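PDB 6YCA: uncharacterized N-acetyltransferase D2E76_00625 from Mycobacteroides abscessus, which probably transfers acetyl groups from acetyl coenzyme A to amines, as an Eis-family GCN5-related N-acetyltransferase that is unable to modify aminoglycosides. Local coordinates for residues T24-L29 and R65-F70; T87-S92 and A195-V200; A155-Q160 and V299-I304; I249-L254 and I278-R283; D314-L319 and A344-S349. One frame throughout, in Å; residues are numbered along the deposited sequence.

Contact 1. Residues T24-L29 and R65-F70. With SO4 (sulfate ion), chain H.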
# COMPACT_ATOMS: atom_id res chain seq x y z
N THR A 24 -12.88 42.10 -26.06
CA THR A 24 -13.40 41.35 -24.92
C THR A 24 -14.24 42.22 -23.99
O THR A 24 -13.80 43.28 -23.54
CB THR A 24 -12.26 40.70 -24.12
OG1 THR A 24 -11.53 39.81 -24.97
CG2 THR A 24 -12.81 39.92 -22.93
N ASP A 25 -15.46 41.78 -23.70
CA ASP A 25 -16.43 42.53 -22.91
C ASP A 25 -16.73 41.78 -21.62
O ASP A 25 -16.93 40.56 -21.63
CB ASP A 25 -17.71 42.74 -23.72
CG ASP A 25 -18.71 43.63 -23.00
OD1 ASP A 25 -18.29 44.39 -22.10
OD2 ASP A 25 -19.91 43.56 -23.34
N ILE A 26 -16.74 42.51 -20.50
CA ILE A 26 -17.04 41.96 -19.19
C ILE A 26 -18.33 42.62 -18.71
O ILE A 26 -18.33 43.80 -18.35
CB ILE A 26 -15.91 42.21 -18.18
CG1 ILE A 26 -14.59 41.64 -18.71
CG2 ILE A 26 -16.27 41.61 -16.83
CD1 ILE A 26 -14.49 40.14 -18.61
N ARG A 27 -19.43 41.86 -18.69
CA ARG A 27 -20.71 42.38 -18.24
C ARG A 27 -21.45 41.33 -17.42
O ARG A 27 -21.14 40.14 -17.48
CB ARG A 27 -21.58 42.85 -19.42
CG ARG A 27 -21.79 41.78 -20.48
CD ARG A 27 -22.83 42.22 -21.49
NE ARG A 27 -22.94 41.28 -22.61
CZ ARG A 27 -23.67 40.17 -22.59
NH1 ARG A 27 -24.36 39.84 -21.51
NH2 ARG A 27 -23.71 39.39 -23.66
N PHE A 28 -22.44 41.79 -16.67
CA PHE A 28 -23.27 40.87 -15.89
C PHE A 28 -24.24 40.13 -16.80
O PHE A 28 -24.80 40.71 -17.74
CB PHE A 28 -24.07 41.65 -14.85
CG PHE A 28 -23.31 41.93 -13.59
CD1 PHE A 28 -23.08 40.92 -12.66
CD2 PHE A 28 -22.83 43.20 -13.32
CE1 PHE A 28 -22.38 41.17 -11.50
CE2 PHE A 28 -22.12 43.46 -12.16
CZ PHE A 28 -21.90 42.44 -11.25
N LEU A 29 -24.44 38.85 -16.52
CA LEU A 29 -25.41 38.08 -17.28
C LEU A 29 -26.82 38.52 -16.91
O LEU A 29 -27.10 38.88 -15.76
CB LEU A 29 -25.24 36.60 -16.97
CG LEU A 29 -23.79 36.14 -17.06
CD1 LEU A 29 -23.70 34.67 -16.73
CD2 LEU A 29 -23.24 36.42 -18.44
N ARG A 65 -25.62 38.79 -10.00
CA ARG A 65 -24.31 38.81 -9.37
C ARG A 65 -23.31 38.03 -10.20
O ARG A 65 -22.17 37.84 -9.77
CB ARG A 65 -24.40 38.20 -7.97
CG ARG A 65 -24.99 39.10 -6.90
CD ARG A 65 -24.84 38.45 -5.53
NE ARG A 65 -24.71 39.44 -4.46
CZ ARG A 65 -23.55 39.81 -3.93
NH1 ARG A 65 -22.42 39.28 -4.36
NH2 ARG A 65 -23.53 40.70 -2.95
N TYR A 66 -23.71 37.58 -11.39
CA TYR A 66 -22.88 36.71 -12.20
C TYR A 66 -22.30 37.54 -13.33
O TYR A 66 -23.03 38.05 -14.18
CB TYR A 66 -23.73 35.55 -12.75
CG TYR A 66 -22.95 34.29 -13.04
CD1 TYR A 66 -21.72 34.34 -13.68
CD2 TYR A 66 -23.42 33.05 -12.62
CE1 TYR A 66 -21.00 33.19 -13.93
CE2 TYR A 66 -22.70 31.89 -12.86
CZ TYR A 66 -21.50 31.97 -13.52
OH TYR A 66 -20.78 30.82 -13.77
N LEU A 67 -20.98 37.66 -13.33
CA LEU A 67 -20.27 38.37 -14.38
C LEU A 67 -19.85 37.38 -15.45
O LEU A 67 -19.51 36.23 -15.15
CB LEU A 67 -19.03 39.06 -13.81
CG LEU A 67 -19.23 40.40 -13.11
CD1 LEU A 67 -18.02 40.72 -12.27
CD2 LEU A 67 -19.45 41.47 -14.16
N GLY A 68 -19.86 37.84 -16.69
CA GLY A 68 -19.48 37.00 -17.80
C GLY A 68 -18.41 37.67 -18.63
O GLY A 68 -18.34 38.90 -18.72
N ALA A 69 -17.55 36.84 -19.21
CA ALA A 69 -16.49 37.30 -20.09
C ALA A 69 -16.83 36.84 -21.49
O ALA A 69 -16.92 35.63 -21.75
CB ALA A 69 -15.14 36.72 -19.65
N PHE A 70 -17.02 37.79 -22.40
CA PHE A 70 -17.44 37.51 -23.76
C PHE A 70 -16.31 37.91 -24.70
O PHE A 70 -15.84 39.04 -24.66
CB PHE A 70 -18.70 38.30 -24.12
CG PHE A 70 -19.90 37.97 -23.27
CD1 PHE A 70 -20.06 38.52 -22.01
CD2 PHE A 70 -20.89 37.12 -23.75
CE1 PHE A 70 -21.17 38.22 -21.23
CE2 PHE A 70 -22.00 36.82 -22.99
CZ PHE A 70 -22.14 37.36 -21.73
S SO4 H . -22.87 45.70 -16.96
O1 SO4 H . -23.33 46.53 -15.85
O2 SO4 H . -23.26 44.32 -16.71
O3 SO4 H . -23.48 46.15 -18.21
O4 SO4 H . -21.42 45.79 -17.07

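Contact 2. Residues T87-S92 and A195-V200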
# COMPACT_ATOMS: atom_id res chain seq x y z
N THR A 87 -18.75 36.50 10.09
CA THR A 87 -18.56 36.84 11.50
C THR A 87 -17.10 37.17 11.76
O THR A 87 -16.22 36.31 11.60
CB THR A 87 -19.03 35.69 12.39
OG1 THR A 87 -20.39 35.37 12.09
CG2 THR A 87 -18.91 36.08 13.86
N VAL A 88 -16.83 38.41 12.17
CA VAL A 88 -15.49 38.90 12.47
C VAL A 88 -15.26 38.82 13.98
O VAL A 88 -16.23 38.65 14.73
CB VAL A 88 -15.31 40.33 11.95
CG1 VAL A 88 -15.58 40.38 10.46
CG2 VAL A 88 -16.23 41.28 12.71
N PRO A 89 -14.02 38.91 14.46
CA PRO A 89 -13.78 38.84 15.91
C PRO A 89 -14.63 39.84 16.69
O PRO A 89 -14.68 41.03 16.37
CB PRO A 89 -12.29 39.16 16.04
CG PRO A 89 -11.71 38.66 14.77
CD PRO A 89 -12.75 38.90 13.71
N GLY A 90 -15.29 39.34 17.73
CA GLY A 90 -16.25 40.11 18.48
C GLY A 90 -17.69 39.76 18.19
O GLY A 90 -18.58 40.25 18.90
N GLY A 91 -17.95 38.95 17.17
CA GLY A 91 -19.28 38.47 16.87
C GLY A 91 -20.03 39.26 15.82
O GLY A 91 -21.06 38.79 15.34
N SER A 92 -19.54 40.44 15.45
CA SER A 92 -20.23 41.26 14.47
C SER A 92 -20.29 40.56 13.11
O SER A 92 -19.36 39.86 12.72
CB SER A 92 -19.51 42.61 14.35
OG SER A 92 -20.31 43.54 13.65
N ALA A 195 -22.32 31.77 15.90
CA ALA A 195 -21.63 32.95 16.39
C ALA A 195 -20.11 32.83 16.40
O ALA A 195 -19.44 33.79 16.80
CB ALA A 195 -22.11 33.31 17.80
N TRP A 196 -19.54 31.71 15.95
CA TRP A 196 -18.10 31.55 15.99
C TRP A 196 -17.44 32.37 14.89
O TRP A 196 -18.01 32.58 13.82
CB TRP A 196 -17.71 30.07 15.86
CG TRP A 196 -18.00 29.45 14.54
CD1 TRP A 196 -17.22 29.50 13.42
CD2 TRP A 196 -19.13 28.63 14.20
NE1 TRP A 196 -17.80 28.78 12.40
CE2 TRP A 196 -18.98 28.24 12.86
CE3 TRP A 196 -20.26 28.21 14.90
CZ2 TRP A 196 -19.92 27.45 12.20
CZ3 TRP A 196 -21.19 27.42 14.25
CH2 TRP A 196 -21.01 27.05 12.92
N THR A 197 -16.23 32.85 15.18
CA THR A 197 -15.51 33.70 14.24
C THR A 197 -15.14 32.91 12.99
O THR A 197 -14.62 31.80 13.08
CB THR A 197 -14.26 34.26 14.89
OG1 THR A 197 -14.63 35.02 16.05
CG2 THR A 197 -13.53 35.17 13.92
N GLY A 198 -15.42 33.50 11.83
CA GLY A 198 -15.21 32.86 10.55
C GLY A 198 -16.46 32.30 9.91
O GLY A 198 -16.45 32.01 8.71
N SER A 199 -17.54 32.16 10.67
CA SER A 199 -18.78 31.63 10.13
C SER A 199 -19.36 32.55 9.06
O SER A 199 -19.21 33.78 9.11
CB SER A 199 -19.80 31.42 11.26
OG SER A 199 -20.02 32.61 11.99
N VAL A 200 -19.99 31.94 8.06
CA VAL A 200 -20.58 32.66 6.95
C VAL A 200 -22.03 32.23 6.81
O VAL A 200 -22.44 31.18 7.32
CB VAL A 200 -19.83 32.45 5.62
CG1 VAL A 200 -18.34 32.71 5.81
CG2 VAL A 200 -20.08 31.05 5.09

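Contact 3. Residues A155-Q160 and V299-I304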
# COMPACT_ATOMS: atom_id res chain seq x y z
N ALA A 155 -9.04 21.59 9.75
CA ALA A 155 -8.31 20.37 10.07
C ALA A 155 -9.25 19.17 9.99
O ALA A 155 -10.48 19.31 10.03
CB ALA A 155 -7.65 20.43 11.45
N THR A 156 -8.64 17.99 9.87
CA THR A 156 -9.34 16.72 9.82
C THR A 156 -8.81 15.82 10.92
O THR A 156 -7.60 15.57 10.99
CB THR A 156 -9.11 16.04 8.48
OG1 THR A 156 -9.44 16.95 7.43
CG2 THR A 156 -9.99 14.81 8.36
N TYR A 157 -9.71 15.31 11.75
CA TYR A 157 -9.34 14.48 12.88
C TYR A 157 -9.83 13.05 12.68
O TYR A 157 -10.94 12.82 12.19
CB TYR A 157 -9.95 15.04 14.17
CG TYR A 157 -9.52 16.45 14.45
CD1 TYR A 157 -10.19 17.52 13.88
CD2 TYR A 157 -8.45 16.72 15.29
CE1 TYR A 157 -9.81 18.82 14.14
CE2 TYR A 157 -8.06 18.01 15.55
CZ TYR A 157 -8.74 19.06 14.98
OH TYR A 157 -8.36 20.36 15.23
N ARG A 158 -8.99 12.09 13.05
CA ARG A 158 -9.37 10.68 13.16
C ARG A 158 -9.26 10.29 14.63
O ARG A 158 -8.18 10.38 15.23
CB ARG A 158 -8.46 9.76 12.35
CG ARG A 158 -8.70 9.67 10.86
CD ARG A 158 -7.73 8.61 10.33
NE ARG A 158 -7.97 7.31 10.96
CZ ARG A 158 -7.10 6.30 10.95
NH1 ARG A 158 -5.91 6.43 10.35
NH2 ARG A 158 -7.40 5.15 11.55
N ILE A 159 -10.38 9.87 15.21
CA ILE A 159 -10.45 9.46 16.60
C ILE A 159 -10.60 7.95 16.64
O ILE A 159 -11.49 7.39 15.99
CB ILE A 159 -11.64 10.13 17.31
CG1 ILE A 159 -11.53 11.65 17.22
CG2 ILE A 159 -11.72 9.67 18.75
CD1 ILE A 159 -12.70 12.39 17.85
N GLN A 160 -9.72 7.28 17.38
CA GLN A 160 -9.86 5.85 17.64
C GLN A 160 -10.77 5.71 18.85
O GLN A 160 -10.34 5.92 19.99
CB GLN A 160 -8.50 5.19 17.84
CG GLN A 160 -8.40 3.79 17.22
CD GLN A 160 -7.30 2.94 17.84
OE1 GLN A 160 -7.56 1.85 18.35
NE2 GLN A 160 -6.06 3.43 17.77
N VAL A 299 -6.77 11.04 19.33
CA VAL A 299 -7.23 12.01 18.35
C VAL A 299 -6.02 12.38 17.50
O VAL A 299 -5.05 12.96 18.00
CB VAL A 299 -7.83 13.25 19.03
CG1 VAL A 299 -8.35 14.24 17.99
CG2 VAL A 299 -8.94 12.85 19.99
N ALA A 300 -6.07 12.05 16.22
CA ALA A 300 -4.98 12.30 15.30
C ALA A 300 -5.43 13.28 14.23
O ALA A 300 -6.54 13.19 13.71
CB ALA A 300 -4.52 11.00 14.62
N VAL A 301 -4.55 14.23 13.91
CA VAL A 301 -4.80 15.17 12.83
C VAL A 301 -4.43 14.48 11.52
O VAL A 301 -3.27 14.17 11.27
CB VAL A 301 -4.01 16.47 13.02
CG1 VAL A 301 -4.15 17.36 11.79
CG2 VAL A 301 -4.49 17.19 14.27
N ALA A 302 -5.44 14.18 10.70
CA ALA A 302 -5.23 13.51 9.42
C ALA A 302 -4.93 14.47 8.28
O ALA A 302 -4.68 14.02 7.16
CB ALA A 302 -6.44 12.63 9.07
N GLY A 303 -4.95 15.78 8.54
CA GLY A 303 -4.64 16.75 7.51
C GLY A 303 -5.05 18.17 7.86
O GLY A 303 -5.97 18.37 8.66
N ILE A 304 -4.35 19.15 7.30
CA ILE A 304 -4.67 20.56 7.49
C ILE A 304 -4.56 21.26 6.15
O ILE A 304 -3.56 21.09 5.44
CB ILE A 304 -3.76 21.23 8.54
CG1 ILE A 304 -4.13 20.75 9.94
CG2 ILE A 304 -3.86 22.74 8.44
CD1 ILE A 304 -3.30 21.39 11.03

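Contact 4. Residues I249-L254 and I278-R283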
# COMPACT_ATOMS: atom_id res chain seq x y z
N ILE A 249 -17.14 6.05 10.67
CA ILE A 249 -18.17 7.02 10.33
C ILE A 249 -17.50 8.35 10.00
O ILE A 249 -16.38 8.64 10.44
CB ILE A 249 -19.25 7.22 11.42
CG1 ILE A 249 -18.64 7.86 12.67
CG2 ILE A 249 -19.93 5.90 11.75
CD1 ILE A 249 -19.65 8.20 13.72
N SER A 250 -18.20 9.18 9.23
CA SER A 250 -17.69 10.47 8.79
C SER A 250 -18.66 11.56 9.21
O SER A 250 -19.83 11.54 8.82
CB SER A 250 -17.51 10.47 7.27
OG SER A 250 -16.94 11.69 6.85
N VAL A 251 -18.16 12.52 9.98
CA VAL A 251 -18.96 13.65 10.45
C VAL A 251 -18.71 14.81 9.49
O VAL A 251 -17.60 15.34 9.42
CB VAL A 251 -18.59 14.03 11.89
CG1 VAL A 251 -19.36 15.26 12.33
CG2 VAL A 251 -18.86 12.88 12.83
N ASP A 252 -19.74 15.21 8.74
CA ASP A 252 -19.61 16.30 7.79
C ASP A 252 -20.01 17.66 8.35
O ASP A 252 -19.60 18.69 7.78
CB ASP A 252 -20.37 16.01 6.49
CG ASP A 252 -21.81 15.65 6.74
OD1 ASP A 252 -22.18 15.48 7.92
OD2 ASP A 252 -22.58 15.52 5.76
N ASP A 253 -20.78 17.71 9.43
CA ASP A 253 -21.19 18.99 9.99
C ASP A 253 -21.38 18.83 11.49
O ASP A 253 -22.13 17.95 11.94
CB ASP A 253 -22.49 19.48 9.34
CG ASP A 253 -22.55 21.00 9.21
OD1 ASP A 253 -21.51 21.66 9.39
OD2 ASP A 253 -23.65 21.52 8.94
N LEU A 254 -20.69 19.66 12.27
CA LEU A 254 -20.85 19.70 13.72
C LEU A 254 -21.05 21.17 14.09
O LEU A 254 -20.09 21.95 14.11
CB LEU A 254 -19.62 19.13 14.42
CG LEU A 254 -19.76 18.56 15.83
CD1 LEU A 254 -18.45 17.94 16.26
CD2 LEU A 254 -20.21 19.61 16.83
N ILE A 278 -13.76 7.54 14.22
CA ILE A 278 -14.60 8.71 14.00
C ILE A 278 -13.75 9.74 13.26
O ILE A 278 -12.70 10.16 13.76
CB ILE A 278 -15.12 9.29 15.33
CG1 ILE A 278 -15.76 8.19 16.18
CG2 ILE A 278 -16.11 10.41 15.07
CD1 ILE A 278 -16.11 8.64 17.59
N GLU A 279 -14.20 10.14 12.08
CA GLU A 279 -13.48 11.14 11.29
C GLU A 279 -14.30 12.42 11.23
O GLU A 279 -15.43 12.42 10.74
CB GLU A 279 -13.11 10.64 9.89
CG GLU A 279 -12.16 11.60 9.17
CD GLU A 279 -11.49 10.98 7.95
OE1 GLU A 279 -11.95 9.92 7.48
OE2 GLU A 279 -10.48 11.56 7.47
N LEU A 280 -13.72 13.50 11.75
CA LEU A 280 -14.34 14.82 11.76
C LEU A 280 -13.61 15.66 10.73
O LEU A 280 -12.37 15.67 10.71
CB LEU A 280 -14.16 15.48 13.13
CG LEU A 280 -14.80 15.02 14.43
CD1 LEU A 280 -16.32 15.15 14.40
CD2 LEU A 280 -14.38 13.61 14.82
N GLY A 281 -14.35 16.34 9.87
CA GLY A 281 -13.75 17.22 8.90
C GLY A 281 -14.75 17.86 7.97
O GLY A 281 -15.70 17.22 7.50
N PRO A 282 -14.56 19.15 7.66
CA PRO A 282 -13.52 20.02 8.23
C PRO A 282 -13.90 20.54 9.61
O PRO A 282 -15.09 20.76 9.87
CB PRO A 282 -13.48 21.18 7.24
CG PRO A 282 -14.86 21.28 6.75
CD PRO A 282 -15.35 19.87 6.64
N ARG A 283 -12.92 20.72 10.48
CA ARG A 283 -13.09 21.23 11.83
C ARG A 283 -12.07 22.32 12.09
O ARG A 283 -11.10 22.47 11.33
CB ARG A 283 -12.91 20.09 12.85
CG ARG A 283 -14.01 19.05 12.83
CD ARG A 283 -15.36 19.66 13.16
NE ARG A 283 -15.35 20.35 14.44
CZ ARG A 283 -16.29 21.20 14.82
NH1 ARG A 283 -17.31 21.45 14.01
NH2 ARG A 283 -16.22 21.80 16.00

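Contact 5. Residues D314-L319 and A344-S349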
# COMPACT_ATOMS: atom_id res chain seq x y z
N ASP A 314 -13.33 46.95 1.72
CA ASP A 314 -13.24 48.25 2.38
C ASP A 314 -12.44 48.04 3.66
O ASP A 314 -12.99 47.60 4.67
CB ASP A 314 -14.62 48.84 2.66
CG ASP A 314 -14.57 50.31 3.05
OD1 ASP A 314 -13.53 50.78 3.55
OD2 ASP A 314 -15.59 51.01 2.86
N VAL A 315 -11.15 48.35 3.61
CA VAL A 315 -10.27 48.05 4.74
C VAL A 315 -10.68 48.81 5.99
O VAL A 315 -10.73 48.24 7.09
CB VAL A 315 -8.80 48.30 4.36
CG1 VAL A 315 -7.91 48.26 5.59
CG2 VAL A 315 -8.34 47.27 3.34
N GLU A 316 -10.99 50.10 5.86
CA GLU A 316 -11.32 50.90 7.04
C GLU A 316 -12.57 50.37 7.73
O GLU A 316 -12.59 50.20 8.96
CB GLU A 316 -11.48 52.38 6.67
CG GLU A 316 -11.85 53.26 7.85
CD GLU A 316 -11.86 54.74 7.52
OE1 GLU A 316 -11.86 55.09 6.32
OE2 GLU A 316 -11.88 55.57 8.47
N ALA A 317 -13.62 50.09 6.96
CA ALA A 317 -14.85 49.58 7.55
C ALA A 317 -14.66 48.19 8.15
O ALA A 317 -15.30 47.86 9.16
CB ALA A 317 -15.98 49.59 6.52
N ALA A 318 -13.81 47.36 7.55
CA ALA A 318 -13.53 46.05 8.12
C ALA A 318 -12.82 46.18 9.46
O ALA A 318 -13.21 45.54 10.44
CB ALA A 318 -12.70 45.22 7.14
N LEU A 319 -11.78 47.02 9.51
CA LEU A 319 -11.04 47.22 10.76
C LEU A 319 -11.93 47.79 11.85
O LEU A 319 -11.69 47.54 13.04
CB LEU A 319 -9.85 48.14 10.51
CG LEU A 319 -8.77 47.59 9.59
CD1 LEU A 319 -7.74 48.66 9.28
CD2 LEU A 319 -8.13 46.36 10.22
N ALA A 344 -3.85 53.60 2.38
CA ALA A 344 -3.80 54.72 3.31
C ALA A 344 -3.21 54.21 4.63
O ALA A 344 -2.73 53.08 4.72
CB ALA A 344 -5.19 55.33 3.50
N ARG A 345 -3.22 55.07 5.65
CA ARG A 345 -2.77 54.72 6.99
C ARG A 345 -3.97 54.77 7.93
O ARG A 345 -4.72 55.75 7.93
CB ARG A 345 -1.70 55.69 7.47
CG ARG A 345 -0.41 55.66 6.67
CD ARG A 345 0.51 56.79 7.10
NE ARG A 345 1.69 56.88 6.25
CZ ARG A 345 2.64 57.81 6.39
NH1 ARG A 345 2.55 58.71 7.35
NH2 ARG A 345 3.68 57.82 5.57
N PHE A 346 -4.14 53.72 8.73
CA PHE A 346 -5.27 53.61 9.64
C PHE A 346 -4.78 53.44 11.06
O PHE A 346 -3.98 52.55 11.35
CB PHE A 346 -6.15 52.41 9.28
CG PHE A 346 -6.62 52.39 7.86
CD1 PHE A 346 -7.71 53.15 7.47
CD2 PHE A 346 -5.96 51.63 6.91
CE1 PHE A 346 -8.14 53.13 6.16
CE2 PHE A 346 -6.39 51.61 5.60
CZ PHE A 346 -7.48 52.36 5.22
N SER A 347 -5.26 54.30 11.96
CA SER A 347 -5.01 54.17 13.39
C SER A 347 -6.11 53.29 13.96
O SER A 347 -7.28 53.70 14.01
CB SER A 347 -5.01 55.54 14.05
OG SER A 347 -4.98 55.42 15.46
N VAL A 348 -5.76 52.08 14.39
CA VAL A 348 -6.72 51.11 14.91
C VAL A 348 -6.56 51.03 16.42
O VAL A 348 -5.44 50.88 16.93
CB VAL A 348 -6.58 49.74 14.23
CG1 VAL A 348 -6.99 49.84 12.77
CG2 VAL A 348 -5.17 49.21 14.34
N SER A 349 -7.67 51.13 17.13
CA SER A 349 -7.68 51.00 18.58
C SER A 349 -9.06 50.53 19.00
O SER A 349 -10.02 50.57 18.22
CB SER A 349 -7.31 52.31 19.27
OG SER A 349 -8.32 53.29 19.06

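Contact 1. Residues T24-L29 and R65-F70
Asp25 through Phe28 run against Leu67 through Phe70 as an antiparallel strand pair, the segment axes approaching to 4.5 Å at 153°, with Asp25–Phe70 and Arg27–Gly68 as the hydrogen-bonded pairs and Ile26–Ala69 and Phe28–Leu67 as the non-hydrogen-bonded ones. Asp25 and Phe70 exchange two bonds, the return one from Phe70 N to Asp25 O measuring 2.9 Å. Beyond Phe28 the pairing gains one more bond, from Leu29 N to Tyr66 O (2.8 Å).

On the Asp25, Arg27 and Phe70 face, the Arg27 guanidinium lies flat over the Phe70 ring: its CZ stands 3.6 Å from the ring centroid and the planes differ by 23°, a stacked cation-pi pair with NH2 nearest the ring rim. An extended chain from CG to NE carries the group across Phe70, and a salt bridge from NH1 to Glu34 probably steadies it. Leu29 CD2 touches the same aromatic at CZ, whereas its CD1 sits over one face of Tyr66 in a CH-pi contact.

Leu67 CD2 points almost straight at the centre of the Phe28 ring, 3.7 Å from the centroid. The Phe28 amide faces outward and donates to O2 of a sulfate (2.7 Å), probably taken from the crystallisation liquor and also hydrogen-bonded to Arg120. Ile26 CD1 meets Ala69 CB at 3.6 Å on the other face.

Strand 25-28 is an edge strand within this chain, and strand 67-70 bonds onward to 75-87. Helix 113-127 covers Leu67 and Ala69, while helix 32-46 packs against Leu29 and Tyr66.

Contact 2. Residues T87-S92 and A195-V200
Ser199, whose OG meets Thr87 across the contact, lays its CB over one face of the Trp196 indole, 3.5 Å above the plane and offset toward the rim. The indole is the flat group here; the puckered pyrrolidine ring of Pro89 is met at CD by Thr197 CG2 (3.8 Å), the two side chains crossing at about a right angle.

Both segments fold into type II beta turns, Val88 to Gly91 and Trp196 to Ser199. Two backbone bonds tie them together through Thr87: its N donates to Ser199 O (2.9 Å, 163° at the hydrogen), and its O accepts from Gly198 N (2.9 Å), which approaches tilted from the carbonyl plane. A short relay of hydroxyls runs alongside. Thr87 OG1 donates to Ser199 OG at 2.8 Å, and Ser199 OG in turn donates to Trp196 O at 2.7 Å, lying in that carbonyl's plane. The relay depends on Ser199 chi1 of 56°, which sets OG between the backbone N and the carbonyl carbon and turns it back over its own turn. Trp196 O thereby receives two donors, Ser199 OG and Ser199 N.

The contact links the hairpin loop between strands 75-87 and 93-104 of the first acetyltransferase domain to the loop between helices 184-192 and 204-216. With Thr87 and Ser199 buried, the chemistry implies a junction specified by directed polar bonds more than by apolar packing, the chain of donors probably fixing the rotation of both hydroxyls.

Contact 3. Residues A155-Q160 and V299-I304
Ala155 to Ile159 and Val299 to Ile304 form an antiparallel strand pair interrupted by a beta bulge. Tyr157 pairs with Val301 and Ala155 with Ile304, leaving the two residues Ala302 and Gly303 opposite the single Thr156. The segment axes run at 147° to each other, a marked twist.

Among the backbone bonds, the regular part is the couple Arg158–Ala300, which bonds both ways: Arg158 N to Ala300 O at 2.8 Å and Ala300 N to Arg158 O at 2.9 Å. At the bulge, Thr156 O takes Ala302 N, and Thr156 N reaches past it to Gly303 O (3.0 Å, bent to 147° at the hydrogen). Gly303 there adopts backbone angles at which a CB would press against the preceding carbonyl oxygen.

Apolar contacts gather on the face bearing Tyr157 and Ile159. Tyr157 lies beside Val301, pointing the same way, with CE2 3.9 Å from Val301 CG2. Its CD2 meets Val299 CG1 obliquely, the methyl that stands anti to its own backbone N (chi1 -178°). Ile159 runs alongside the same valine through CG1. Farther along, Ala155 CB touches Ile304 CG1, and Ile304 also packs on Ile304 of a second subunit.

Strand 149-160 is thus flanked in the sheet by 299-312 and 277-284, two strands whose sequences fall in the second acetyltransferase domain. The phenol of Tyr157 continues past the valines and its OH is hydrogen-bonded to Pro284 O.

Contact 4. Residues I249-L254 and I278-R283
Ile249 to Val251 lie parallel to Ile278 to Leu280 as the two strands of a beta-alpha-beta crossover through helix 259-270, consistent with the parallel pair that splays apart in GNAT folds.

The tight end is regular. The Glu279 backbone bonds to the residues flanking Ser250, its partner across the pair: its N donates to Ile249 O (3.1 Å) and its O accepts from Val251 N (2.8 Å, an almost straight 178°). Above this, Leu280 CD1 nests against all three side-chain carbons of Val251, closest to CB at 3.6 Å, the two side chains lying side by side. Helix 259-270 covers Val251 through Leu269. Ser250 and Glu279, both partly exposed, project together from the other face.

Beyond Val251 the strands diverge: the CA separation grows from 4.9 Å at Val251–Leu280 to 8.1 Å at Leu254–Arg283, and the bond from Gly281 N to Val251 O is weak. A cis peptide before Pro282 marks the corner. Arg283 bridges the widened gap, its chain bent at chi2 (-61°) and chi3, and NE is claimed by a salt bridge to Asp287. Leu254 CD1 sits over the guanidinium face, while NH1 makes a weak, bent bond of 2.8 Å to Leu254 O.

Contact 5. Residues D314-L319 and A344-S349
Phe346 and Leu319 both place CG anti to their own carbonyl carbon (chi1 -54° and -65°), which sends the ring and the isobutyl group into the space between strand 344-348 and helix 315-319. The segment axes run 10.0 Å apart and nearly parallel, so side chains alone close the distance.

Three helix residues touch the Phe346 side chain. Val315 offers CG1, 3.7 Å from CE2, crossing the ring at about a right angle. On the CE1 side of the ring, Glu316 CB comes to 3.5 Å as the closest atom of that residue, and its extended chain runs on past the aromatic to a salt bridge with Arg355. Leu319 reaches the base of the ring instead, with CD1 4.1 Å from Phe346 CB. The same methyl then meets Val348 CG1 at 3.8 Å, fitting Leu319 between two residues that lie two apart on the strand. Ring and valine thus engage successive turns of the helix on its buried side.

At the start of the helix Asp314 occupies the N-cap position, and its OD1 accepts a weak 3.5 Å bond from Ala317 N.

Such a helix laid on a sheet belongs here to the sterol carrier protein-like domain. Strand 344-348 runs between 353-356 and 330-335, both of which lend side chains beside Phe346 and Val348. Val353 touches Leu319 as well, and helix 366-373 packs on Val315 through Val366 and Leu369.

In the fold
The five contacts sample the three parts of the chain. Contacts 3 and 4 are the closest pair, centres 10 Å apart, and join directly: strand 149-160 meets 277-284 through probable hydrogen bonds from Ala155 N to Arg283 O (2.7 Å) and Ile159 N to Ile278 O (2.8 Å), with contact 4 nested in the loop that contact 3 closes. Contact 1 lies on the far side of the chain's centre, about 42 Å from contact 3 centre to centre. Its Ala69 side chain is about 8 Å from a bound acetyl coenzyme A. Contact 2, nearest the chain's centre, comes within about 5 Å of contact 4 and 6 Å of contact 5, measured between nearest atoms.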